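Local coordinates for competence damage-inducible protein A (Enterobacter cloacae subsp. cloacae, PDB 5VU3) that is of unknown function but belongs to the CinA competence-damage family, some members of which deamidate nicotinamide mononucleotide, at residues A[12-25]-A[157-169]. Numbering follows the deposited sequence. Where two conformers were deposited one is given.
With ACT (acetate ion), chain I.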
loop_
_atom_site.group_PDB
_atom_site.type_symbol
_atom_site.label_atom_id
_atom_site.label_comp_id
_atom_site.label_asym_id
_atom_site.label_seq_id
_atom_site.Cartn_x
_atom_site.Cartn_y
_atom_site.Cartn_z
ATOM N N ILE A 12 -8.594 -13.808 16.854
ATOM C CA ILE A 12 -7.267 -13.202 16.782
ATOM C C ILE A 12 -7.377 -11.926 15.951
ATOM O O ILE A 12 -7.825 -11.977 14.803
ATOM C CB ILE A 12 -6.248 -14.175 16.166
ATOM C CG1 ILE A 12 -6.423 -15.576 16.763
ATOM C CG2 ILE A 12 -4.825 -13.692 16.376
ATOM C CD1 ILE A 12 -5.468 -16.607 16.191
ATOM N N THR A 13 -6.966 -10.792 16.518
ATOM C CA THR A 13 -7.017 -9.544 15.767
ATOM C C THR A 13 -5.902 -9.504 14.722
ATOM O O THR A 13 -4.927 -10.254 14.788
ATOM C CB THR A 13 -6.866 -8.331 16.684
ATOM O OG1 THR A 13 -5.533 -8.301 17.209
ATOM C CG2 THR A 13 -7.874 -8.365 17.838
ATOM N N VAL A 14 -6.044 -8.576 13.773
ATOM C CA VAL A 14 -4.999 -8.355 12.773
ATOM C C VAL A 14 -3.679 -8.004 13.453
ATOM O O VAL A 14 -2.613 -8.505 13.070
ATOM C CB VAL A 14 -5.450 -7.272 11.770
ATOM C CG1 VAL A 14 -4.261 -6.719 10.983
ATOM C CG2 VAL A 14 -6.488 -7.835 10.830
ATOM N N ALA A 15 -3.730 -7.176 14.503
ATOM C CA ALA A 15 -2.509 -6.803 15.217
ATOM C C ALA A 15 -1.867 -8.005 15.899
ATOM O O ALA A 15 -0.637 -8.137 15.914
ATOM C CB ALA A 15 -2.808 -5.708 16.244
ATOM N N GLU A 16 -2.679 -8.889 16.482
ATOM C CA GLU A 16 -2.133 -10.118 17.044
ATOM C C GLU A 16 -1.488 -10.977 15.962
ATOM O O GLU A 16 -0.437 -11.598 16.187
ATOM C CB GLU A 16 -3.241 -10.899 17.746
ATOM C CG GLU A 16 -3.646 -10.360 19.112
ATOM C CD GLU A 16 -4.754 -11.184 19.736
ATOM O OE1 GLU A 16 -4.474 -11.904 20.718
ATOM O OE2 GLU A 16 -5.901 -11.116 19.232
ATOM N N LEU A 17 -2.116 -11.034 14.789
ATOM C CA LEU A 17 -1.606 -11.845 13.685
ATOM C C LEU A 17 -0.294 -11.288 13.142
ATOM O O LEU A 17 0.630 -12.047 12.832
ATOM C CB LEU A 17 -2.655 -11.920 12.574
ATOM C CG LEU A 17 -3.895 -12.771 12.828
ATOM C CD1 LEU A 17 -4.893 -12.615 11.666
ATOM C CD2 LEU A 17 -3.503 -14.239 13.001
ATOM N N THR A 18 -0.204 -9.964 12.980
ATOM C CA THR A 18 1.040 -9.412 12.449
ATOM C C THR A 18 2.174 -9.539 13.460
ATOM O O THR A 18 3.339 -9.706 13.071
ATOM C CB THR A 18 0.850 -7.954 12.009
ATOM O OG1 THR A 18 0.482 -7.132 13.127
ATOM C CG2 THR A 18 -0.216 -7.856 10.909
ATOM N N LYS A 19 1.860 -9.502 14.755
ATOM C CA LYS A 19 2.881 -9.805 15.756
ATOM C C LYS A 19 3.338 -11.257 15.652
ATOM O O LYS A 19 4.544 -11.545 15.675
ATOM C CB LYS A 19 2.351 -9.505 17.157
ATOM C CG LYS A 19 3.362 -9.730 18.261
ATOM C CD LYS A 19 2.783 -9.296 19.599
ATOM C CE LYS A 19 3.810 -9.382 20.711
ATOM N NZ LYS A 19 3.189 -9.030 22.018
ATOM N N LYS A 20 2.386 -12.189 15.530
ATOM C CA LYS A 20 2.740 -13.595 15.348
ATOM C C LYS A 20 3.572 -13.787 14.084
ATOM O O LYS A 20 4.580 -14.503 14.086
ATOM C CB LYS A 20 1.476 -14.451 15.272
ATOM C CG LYS A 20 0.920 -14.940 16.596
ATOM C CD LYS A 20 -0.559 -15.276 16.448
ATOM C CE LYS A 20 -0.969 -16.464 17.303
ATOM N NZ LYS A 20 -0.868 -17.744 16.544
ATOM N N LEU A 21 3.141 -13.163 12.987
ATOM C CA LEU A 21 3.822 -13.320 11.708
ATOM C C LEU A 21 5.229 -12.736 11.755
ATOM O O LEU A 21 6.179 -13.346 11.250
ATOM C CB LEU A 21 2.985 -12.660 10.608
ATOM C CG LEU A 21 3.519 -12.674 9.178
ATOM C CD1 LEU A 21 3.672 -14.106 8.692
ATOM C CD2 LEU A 21 2.569 -11.889 8.262
ATOM N N ALA A 22 5.377 -11.553 12.359
ATOM C CA ALA A 22 6.696 -10.966 12.570
ATOM C C ALA A 22 7.640 -11.944 13.261
ATOM O O ALA A 22 8.799 -12.097 12.860
ATOM C CB ALA A 22 6.565 -9.685 13.399
ATOM N N SER A 23 7.158 -12.610 14.314
ATOM C CA SER A 23 7.995 -13.564 15.037
ATOM C C SER A 23 8.451 -14.696 14.127
ATOM O O SER A 23 9.642 -15.038 14.090
ATOM C CB SER A 23 7.237 -14.123 16.241
ATOM O OG SER A 23 7.354 -13.265 17.361
ATOM N N ARG A 24 7.513 -15.301 13.388
ATOM C CA ARG A 24 7.863 -16.432 12.529
ATOM C C ARG A 24 8.861 -16.019 11.457
ATOM O O ARG A 24 9.851 -16.717 11.208
ATOM C CB ARG A 24 6.617 -17.019 11.866
ATOM C CG ARG A 24 5.424 -17.232 12.770
ATOM C CD ARG A 24 5.447 -18.597 13.425
ATOM N NE ARG A 24 4.148 -18.954 13.994
ATOM C CZ ARG A 24 3.593 -18.351 15.042
ATOM N NH1 ARG A 24 4.214 -17.345 15.649
ATOM N NH2 ARG A 24 2.411 -18.755 15.487
ATOM N N LEU A 25 8.600 -14.892 10.793
ATOM C CA LEU A 25 9.457 -14.478 9.690
ATOM C C LEU A 25 10.845 -14.094 10.184
ATOM O O LEU A 25 11.856 -14.516 9.605
ATOM C CB LEU A 25 8.809 -13.319 8.938
ATOM C CG LEU A 25 7.555 -13.696 8.150
ATOM C CD1 LEU A 25 6.875 -12.458 7.600
ATOM C CD2 LEU A 25 7.897 -14.674 7.039
ATOM N N VAL A 157 -8.135 -8.989 4.493
ATOM C CA VAL A 157 -6.837 -8.715 5.104
ATOM C C VAL A 157 -6.572 -9.691 6.242
ATOM O O VAL A 157 -5.495 -10.296 6.329
ATOM C CB VAL A 157 -6.767 -7.253 5.577
ATOM C CG1 VAL A 157 -5.562 -7.044 6.507
ATOM C CG2 VAL A 157 -6.683 -6.317 4.373
ATOM N N HIS A 158 -7.546 -9.876 7.101
ATOM C CA HIS A 158 -7.414 -10.799 8.212
ATOM C C HIS A 158 -7.179 -12.210 7.732
ATOM O O HIS A 158 -6.333 -12.875 8.195
ATOM C CB HIS A 158 -8.627 -10.721 9.137
ATOM C CG HIS A 158 -8.606 -11.668 10.301
ATOM N ND1 HIS A 158 -8.898 -12.996 10.186
ATOM C CD2 HIS A 158 -8.335 -11.463 11.605
ATOM C CE1 HIS A 158 -8.821 -13.565 11.367
ATOM N NE2 HIS A 158 -8.468 -12.657 12.242
ATOM N N TYR A 159 -7.965 -12.624 6.764
ATOM C CA TYR A 159 -7.856 -13.986 6.253
ATOM C C TYR A 159 -6.480 -14.245 5.639
ATOM O O TYR A 159 -5.877 -15.297 5.885
ATOM C CB TYR A 159 -8.978 -14.249 5.242
ATOM C CG TYR A 159 -8.881 -15.566 4.502
ATOM C CD1 TYR A 159 -9.485 -16.719 5.000
ATOM C CD2 TYR A 159 -8.211 -15.653 3.286
ATOM C CE1 TYR A 159 -9.401 -17.925 4.318
ATOM C CE2 TYR A 159 -8.126 -16.847 2.599
ATOM C CZ TYR A 159 -8.717 -17.978 3.116
ATOM O OH TYR A 159 -8.619 -19.159 2.420
ATOM N N SER A 160 -5.953 -13.293 4.858
ATOM C CA SER A 160 -4.645 -13.506 4.236
ATOM C C SER A 160 -3.564 -13.690 5.289
ATOM O O SER A 160 -2.667 -14.529 5.132
ATOM C CB SER A 160 -4.288 -12.342 3.302
ATOM O OG SER A 160 -3.988 -11.151 4.021
ATOM N N LEU A 161 -3.651 -12.931 6.387
ATOM C CA LEU A 161 -2.641 -13.012 7.435
ATOM C C LEU A 161 -2.791 -14.285 8.257
ATOM O O LEU A 161 -1.790 -14.925 8.605
ATOM C CB LEU A 161 -2.743 -11.781 8.341
ATOM C CG LEU A 161 -2.331 -10.468 7.662
ATOM C CD1 LEU A 161 -2.882 -9.262 8.440
ATOM C CD2 LEU A 161 -0.810 -10.396 7.553
ATOM N N ALA A 162 -4.030 -14.647 8.609
ATOM C CA ALA A 162 -4.251 -15.828 9.439
ATOM C C ALA A 162 -3.779 -17.089 8.732
ATOM O O ALA A 162 -3.163 -17.970 9.348
ATOM C CB ALA A 162 -5.732 -15.947 9.802
ATOM N N GLU A 163 -4.060 -17.188 7.434
ATOM C CA GLU A 163 -3.611 -18.342 6.669
ATOM C C GLU A 163 -2.092 -18.414 6.605
ATOM O O GLU A 163 -1.513 -19.493 6.759
ATOM C CB GLU A 163 -4.215 -18.287 5.268
ATOM C CG GLU A 163 -5.712 -18.527 5.263
ATOM C CD GLU A 163 -6.095 -19.702 6.147
ATOM O OE1 GLU A 163 -5.933 -20.851 5.684
ATOM O OE2 GLU A 163 -6.541 -19.479 7.299
ATOM N N LEU A 164 -1.429 -17.280 6.361
ATOM C CA LEU A 164 0.029 -17.293 6.286
ATOM C C LEU A 164 0.644 -17.706 7.615
ATOM O O LEU A 164 1.614 -18.472 7.645
ATOM C CB LEU A 164 0.565 -15.923 5.864
ATOM C CG LEU A 164 2.088 -15.905 5.662
ATOM C CD1 LEU A 164 2.515 -17.010 4.687
ATOM C CD2 LEU A 164 2.593 -14.539 5.176
ATOM N N VAL A 165 0.102 -17.198 8.726
ATOM C CA VAL A 165 0.616 -17.579 10.041
ATOM C C VAL A 165 0.554 -19.092 10.209
ATOM O O VAL A 165 1.523 -19.733 10.633
ATOM C CB VAL A 165 -0.160 -16.854 11.156
ATOM C CG1 VAL A 165 0.117 -17.512 12.502
ATOM C CG2 VAL A 165 0.239 -15.386 11.199
ATOM N N THR A 166 -0.592 -19.683 9.867
ATOM C CA THR A 166 -0.741 -21.131 9.954
ATOM C C THR A 166 0.273 -21.846 9.073
ATOM O O THR A 166 0.904 -22.818 9.503
ATOM C CB THR A 166 -2.159 -21.532 9.556
ATOM O OG1 THR A 166 -3.092 -20.927 10.458
ATOM C CG2 THR A 166 -2.318 -23.049 9.608
ATOM N N LYS A 167 0.448 -21.371 7.836
ATOM C CA LYS A 167 1.374 -22.020 6.915
ATOM C C LYS A 167 2.812 -21.967 7.408
ATOM O O LYS A 167 3.616 -22.825 7.028
ATOM C CB LYS A 167 1.270 -21.378 5.531
ATOM C CG LYS A 167 -0.017 -21.735 4.788
ATOM C CD LYS A 167 -0.278 -20.772 3.644
ATOM C CE LYS A 167 -1.352 -21.293 2.703
ATOM N NZ LYS A 167 -2.525 -21.860 3.419
ATOM N N LEU A 168 3.153 -20.991 8.250
ATOM C CA LEU A 168 4.506 -20.863 8.776
ATOM C C LEU A 168 4.665 -21.425 10.185
ATOM O O LEU A 168 5.753 -21.316 10.757
ATOM C CB LEU A 168 4.949 -19.395 8.754
ATOM C CG LEU A 168 5.029 -18.687 7.399
ATOM C CD1 LEU A 168 5.181 -17.194 7.610
ATOM C CD2 LEU A 168 6.197 -19.226 6.574
ATOM N N SER A 169 3.623 -22.022 10.754
ATOM C CA SER A 169 3.696 -22.628 12.076
ATOM C C SER A 169 3.893 -24.133 11.941
ATOM O O SER A 169 3.332 -24.764 11.041
ATOM C CB SER A 169 2.433 -22.331 12.888
ATOM O OG SER A 169 2.284 -20.938 13.124
HETATM C C ACT I . 3.044 -17.114 19.695
HETATM O O ACT I . 2.810 -17.773 18.645
HETATM O OXT ACT I . 4.106 -17.068 20.374
HETATM C CH3 ACT I . 1.851 -16.251 20.216
#
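The N-terminal and C-terminal helices of the CinA-type domain pack side by side, running in roughly the same direction, their local axes coming within 9.5 Å at a crossing angle of 33°. Knobs-into-holes packing joins them: L17 enters the hole formed by H158, L161, A162 and V165, L161 that of V14, L17, T18 and L21, and V165 that of L17, K20, L21 and R24. CD1 of L17 lies over one face of the H158 imidazole, 3.8 Å from its centroid, a CH-pi contact. With CG anti to the backbone N (chi1 178°), that ring reaches past V14, and its NE2 donates in the ring plane to I12 O at 2.7 Å, just ahead of the capping box of T13 and E16. Farther along, L21 CD1 meets L164 CD2 (3.7 Å) and L168 CD1 (3.6 Å). At the far end NE (2.9 Å) and NH2 (3.2 Å) of R24 both donate to S169 OG, which lies in the guanidinium plane; the hydroxyl itself donates to V165 O, although S169 is poorly ordered. An acetate, probably from the crystallisation liquor, bonds weakly to NH1 and NH2. V14 and L21 also touch helix 42-49, while S160 and L164 carry the C-terminal helix onto strands 106-112 and 127-134.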